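Local coordinates for protein beta-lactamase (PDB 6N36) that probably hydrolyses the beta-lactam ring of antibiotics, as a metallo-beta-lactamase-fold enzyme with two zinc ions bound, at residues Gly38-Leu50 / Ile62-Ile76. Numbering follows the deposited sequence. Where two conformers were deposited one is given.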
# COMPACT_ATOMS: atom_id res chain seq x y z
N GLY A 38 2.39 -6.72 0.95
CA GLY A 38 2.32 -6.41 -0.47
C GLY A 38 3.24 -5.24 -0.79
O GLY A 38 3.12 -4.17 -0.19
N MET A 39 4.14 -5.44 -1.74
CA MET A 39 5.11 -4.45 -2.25
C MET A 39 5.06 -4.65 -3.74
O MET A 39 5.13 -5.79 -4.19
CB MET A 39 6.53 -4.67 -1.76
CG MET A 39 6.59 -4.68 -0.26
SD MET A 39 8.18 -5.19 0.38
CE MET A 39 7.60 -6.10 1.82
N PHE A 40 4.78 -3.58 -4.46
CA PHE A 40 4.44 -3.66 -5.88
C PHE A 40 5.43 -2.84 -6.68
O PHE A 40 5.76 -1.71 -6.31
CB PHE A 40 3.01 -3.19 -6.08
CG PHE A 40 2.05 -3.91 -5.16
CD1 PHE A 40 1.60 -5.17 -5.48
CD2 PHE A 40 1.64 -3.32 -3.97
CE1 PHE A 40 0.71 -5.83 -4.65
CE2 PHE A 40 0.75 -3.99 -3.15
CZ PHE A 40 0.35 -5.25 -3.46
N LEU A 41 5.90 -3.42 -7.77
CA LEU A 41 6.91 -2.79 -8.65
C LEU A 41 6.28 -2.56 -10.01
O LEU A 41 5.75 -3.52 -10.59
CB LEU A 41 8.14 -3.69 -8.78
CG LEU A 41 9.25 -3.12 -9.66
CD1 LEU A 41 9.96 -1.98 -8.98
CD2 LEU A 41 10.18 -4.27 -10.06
N ILE A 42 6.27 -1.32 -10.49
CA ILE A 42 5.79 -0.98 -11.85
C ILE A 42 7.02 -0.55 -12.63
O ILE A 42 7.69 0.40 -12.25
CB ILE A 42 4.77 0.13 -11.78
CG1 ILE A 42 3.55 -0.29 -10.97
CG2 ILE A 42 4.40 0.59 -13.19
CD1 ILE A 42 2.70 0.85 -10.63
N THR A 43 7.33 -1.26 -13.70
CA THR A 43 8.57 -1.06 -14.46
C THR A 43 8.27 -0.19 -15.68
O THR A 43 7.23 -0.40 -16.31
CB THR A 43 9.21 -2.36 -14.86
OG1 THR A 43 8.32 -3.16 -15.68
CG2 THR A 43 9.63 -3.15 -13.64
N THR A 44 9.19 0.68 -16.01
CA THR A 44 9.02 1.53 -17.22
C THR A 44 10.39 1.75 -17.84
O THR A 44 11.45 1.57 -17.21
CB THR A 44 8.38 2.89 -16.96
OG1 THR A 44 9.38 3.88 -16.71
CG2 THR A 44 7.38 2.87 -15.81
N PRO A 45 10.41 2.15 -19.12
CA PRO A 45 11.70 2.44 -19.76
C PRO A 45 12.50 3.54 -19.08
O PRO A 45 13.70 3.55 -19.31
CB PRO A 45 11.31 2.84 -21.17
CG PRO A 45 9.98 2.11 -21.39
CD PRO A 45 9.27 2.20 -20.06
N LYS A 46 11.84 4.42 -18.31
CA LYS A 46 12.47 5.58 -17.64
C LYS A 46 12.73 5.30 -16.17
O LYS A 46 13.13 6.26 -15.45
CB LYS A 46 11.57 6.80 -17.83
CG LYS A 46 11.50 7.35 -19.26
CD LYS A 46 12.57 8.41 -19.56
CE LYS A 46 12.69 8.81 -21.02
NZ LYS A 46 14.10 9.07 -21.42
N GLY A 47 12.50 4.07 -15.73
CA GLY A 47 12.69 3.75 -14.31
C GLY A 47 11.42 3.22 -13.69
O GLY A 47 10.38 3.15 -14.34
N HIS A 48 11.49 2.87 -12.41
CA HIS A 48 10.39 2.10 -11.80
C HIS A 48 9.74 2.86 -10.66
O HIS A 48 10.34 3.76 -10.07
CB HIS A 48 10.95 0.77 -11.25
CG HIS A 48 11.88 0.07 -12.18
ND1 HIS A 48 11.60 -0.06 -13.55
CD2 HIS A 48 13.09 -0.51 -11.97
CE1 HIS A 48 12.59 -0.71 -14.11
NE2 HIS A 48 13.53 -1.03 -13.17
N ILE A 49 8.53 2.44 -10.38
CA ILE A 49 7.71 2.92 -9.24
C ILE A 49 7.64 1.75 -8.26
O ILE A 49 7.24 0.62 -8.64
CB ILE A 49 6.33 3.41 -9.68
CG1 ILE A 49 6.39 4.44 -10.83
CG2 ILE A 49 5.56 3.93 -8.46
CD1 ILE A 49 6.08 3.84 -12.17
N LEU A 50 7.90 2.04 -6.98
CA LEU A 50 7.69 1.06 -5.87
C LEU A 50 6.54 1.53 -5.00
O LEU A 50 6.58 2.68 -4.56
CB LEU A 50 8.96 0.96 -5.03
CG LEU A 50 8.82 0.06 -3.80
CD1 LEU A 50 8.68 -1.38 -4.21
CD2 LEU A 50 10.00 0.30 -2.85
N ILE A 62 13.65 -6.50 -1.04
CA ILE A 62 13.21 -5.76 -2.26
C ILE A 62 14.33 -5.82 -3.30
O ILE A 62 14.04 -6.20 -4.45
CB ILE A 62 12.83 -4.32 -1.92
CG1 ILE A 62 11.55 -4.31 -1.09
CG2 ILE A 62 12.68 -3.43 -3.17
CD1 ILE A 62 11.32 -2.99 -0.39
N LYS A 63 15.56 -5.54 -2.89
CA LYS A 63 16.73 -5.56 -3.83
C LYS A 63 16.87 -6.98 -4.42
O LYS A 63 17.04 -7.15 -5.68
CB LYS A 63 17.95 -5.00 -3.09
CG LYS A 63 19.20 -4.88 -3.94
CD LYS A 63 20.37 -4.32 -3.13
CE LYS A 63 21.60 -4.09 -3.99
NZ LYS A 63 21.52 -4.84 -5.27
N ALA A 64 16.81 -8.02 -3.58
CA ALA A 64 16.98 -9.42 -4.01
C ALA A 64 15.86 -9.84 -4.94
O ALA A 64 16.11 -10.59 -5.91
CB ALA A 64 17.05 -10.34 -2.81
N HIS A 65 14.61 -9.45 -4.62
CA HIS A 65 13.46 -9.88 -5.44
C HIS A 65 13.59 -9.23 -6.81
O HIS A 65 13.26 -9.86 -7.81
CB HIS A 65 12.17 -9.49 -4.74
CG HIS A 65 11.84 -10.39 -3.62
ND1 HIS A 65 10.79 -10.12 -2.75
CD2 HIS A 65 12.40 -11.52 -3.17
CE1 HIS A 65 10.72 -11.08 -1.86
NE2 HIS A 65 11.68 -11.96 -2.09
N MET A 66 14.00 -7.96 -6.82
CA MET A 66 14.16 -7.25 -8.11
C MET A 66 15.24 -7.93 -8.95
O MET A 66 15.00 -8.15 -10.16
CB MET A 66 14.44 -5.78 -7.86
CG MET A 66 13.19 -5.05 -7.46
SD MET A 66 13.45 -3.30 -7.17
CE MET A 66 13.75 -2.81 -8.88
N LYS A 67 16.34 -8.35 -8.32
CA LYS A 67 17.43 -9.04 -9.04
C LYS A 67 16.85 -10.33 -9.64
O LYS A 67 17.12 -10.65 -10.84
CB LYS A 67 18.60 -9.32 -8.09
CG LYS A 67 19.78 -10.04 -8.73
CD LYS A 67 20.84 -10.51 -7.73
CE LYS A 67 21.63 -11.68 -8.27
NZ LYS A 67 22.49 -12.36 -7.25
N THR A 68 16.11 -11.13 -8.85
CA THR A 68 15.49 -12.38 -9.34
C THR A 68 14.67 -12.13 -10.62
O THR A 68 14.70 -12.98 -11.52
CB THR A 68 14.60 -13.05 -8.28
OG1 THR A 68 15.52 -13.44 -7.25
CG2 THR A 68 13.78 -14.19 -8.82
N LEU A 69 13.93 -11.01 -10.70
CA LEU A 69 13.09 -10.64 -11.85
C LEU A 69 13.92 -10.03 -13.00
O LEU A 69 13.30 -9.86 -14.09
CB LEU A 69 12.03 -9.64 -11.41
CG LEU A 69 10.99 -10.19 -10.41
CD1 LEU A 69 10.09 -9.03 -9.95
CD2 LEU A 69 10.20 -11.31 -11.02
N GLY A 70 15.16 -9.62 -12.75
CA GLY A 70 16.09 -9.04 -13.73
C GLY A 70 16.04 -7.53 -13.77
O GLY A 70 16.52 -6.94 -14.77
N PHE A 71 15.62 -6.88 -12.67
CA PHE A 71 15.60 -5.41 -12.59
C PHE A 71 16.59 -4.93 -11.53
O PHE A 71 16.91 -5.69 -10.55
CB PHE A 71 14.21 -4.89 -12.24
CG PHE A 71 13.15 -5.35 -13.21
CD1 PHE A 71 13.17 -4.84 -14.51
CD2 PHE A 71 12.18 -6.27 -12.87
CE1 PHE A 71 12.22 -5.23 -15.44
CE2 PHE A 71 11.24 -6.69 -13.81
CZ PHE A 71 11.27 -6.15 -15.08
N LYS A 72 17.08 -3.73 -11.71
CA LYS A 72 18.03 -3.09 -10.79
C LYS A 72 17.29 -2.21 -9.79
O LYS A 72 16.56 -1.30 -10.18
CB LYS A 72 19.08 -2.28 -11.54
CG LYS A 72 20.17 -3.11 -12.21
CD LYS A 72 21.48 -2.37 -12.46
CE LYS A 72 21.34 -0.87 -12.61
NZ LYS A 72 22.20 -0.36 -13.72
N PHE A 73 17.49 -2.49 -8.53
CA PHE A 73 16.95 -1.68 -7.41
C PHE A 73 17.22 -0.19 -7.63
O PHE A 73 16.38 0.64 -7.38
CB PHE A 73 17.65 -2.18 -6.16
CG PHE A 73 17.27 -1.57 -4.85
CD1 PHE A 73 16.00 -1.70 -4.32
CD2 PHE A 73 18.23 -0.94 -4.10
CE1 PHE A 73 15.68 -1.17 -3.08
CE2 PHE A 73 17.92 -0.44 -2.84
CZ PHE A 73 16.66 -0.60 -2.33
N LYS A 74 18.43 0.17 -8.06
CA LYS A 74 18.81 1.58 -8.18
C LYS A 74 18.07 2.26 -9.33
O LYS A 74 18.17 3.49 -9.45
CB LYS A 74 20.34 1.73 -8.20
CG LYS A 74 20.96 1.53 -6.82
CD LYS A 74 22.51 1.53 -6.79
CE LYS A 74 23.03 0.78 -5.56
NZ LYS A 74 24.49 0.94 -5.31
N ASP A 75 17.25 1.54 -10.10
CA ASP A 75 16.41 2.14 -11.18
C ASP A 75 15.03 2.53 -10.65
O ASP A 75 14.27 3.10 -11.40
CB ASP A 75 16.30 1.18 -12.36
CG ASP A 75 17.56 1.09 -13.18
OD1 ASP A 75 18.33 2.11 -13.18
OD2 ASP A 75 17.77 0.04 -13.80
N ILE A 76 14.72 2.31 -9.37
CA ILE A 76 13.49 2.87 -8.75
C ILE A 76 13.62 4.39 -8.73
O ILE A 76 14.65 4.90 -8.23
CB ILE A 76 13.27 2.32 -7.36
CG1 ILE A 76 13.04 0.82 -7.41
CG2 ILE A 76 12.14 3.10 -6.65
CD1 ILE A 76 13.09 0.21 -6.02
O HOH W 1 16.12 -2.08 -13.79
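Thr43 lays its methyl on one face of the Phe71 ring, a CH-pi contact with CG2 3.7 Å from the ring centroid and almost on the normal, while Tyr30 meets the same ring edge-to-face. The His48 ring, its plane turned 72° from that of Phe71, carries Lys72 O and a water at its edge, in plane; CB of Asp75 approaches it obliquely, 3.6 Å from NE2. These groups lie where helix 58-69 of a beta-alpha-beta crossover of the metallo-beta-lactamase fold runs out and the chain enters strand 76-80, parallel to strand 48-51. A Schellman motif at Gly70 ends the helix and turns the chain back toward the sheet. Deeper in, chi1 of -179° swings Leu41 CG away from the backbone N, which brings CD1 to Met66 CE at 3.9 Å and CD2 to the Phe71 ring. Ile62 CG1 packs on Met39 SD, and Leu50 CB meets Ile76 CG2. Where the parallel strands meet, His48 N donates a 3.0 Å hydrogen bond to Asp75 O, just ahead of strand 76-80, with the donor lying out of the carbonyl plane. The water links the His48 ring to the 72-75 turn: it is hydrogen-bonded to NE2, accepts from Lys72 N and donates to Asp75 OD2 at 2.7 Å.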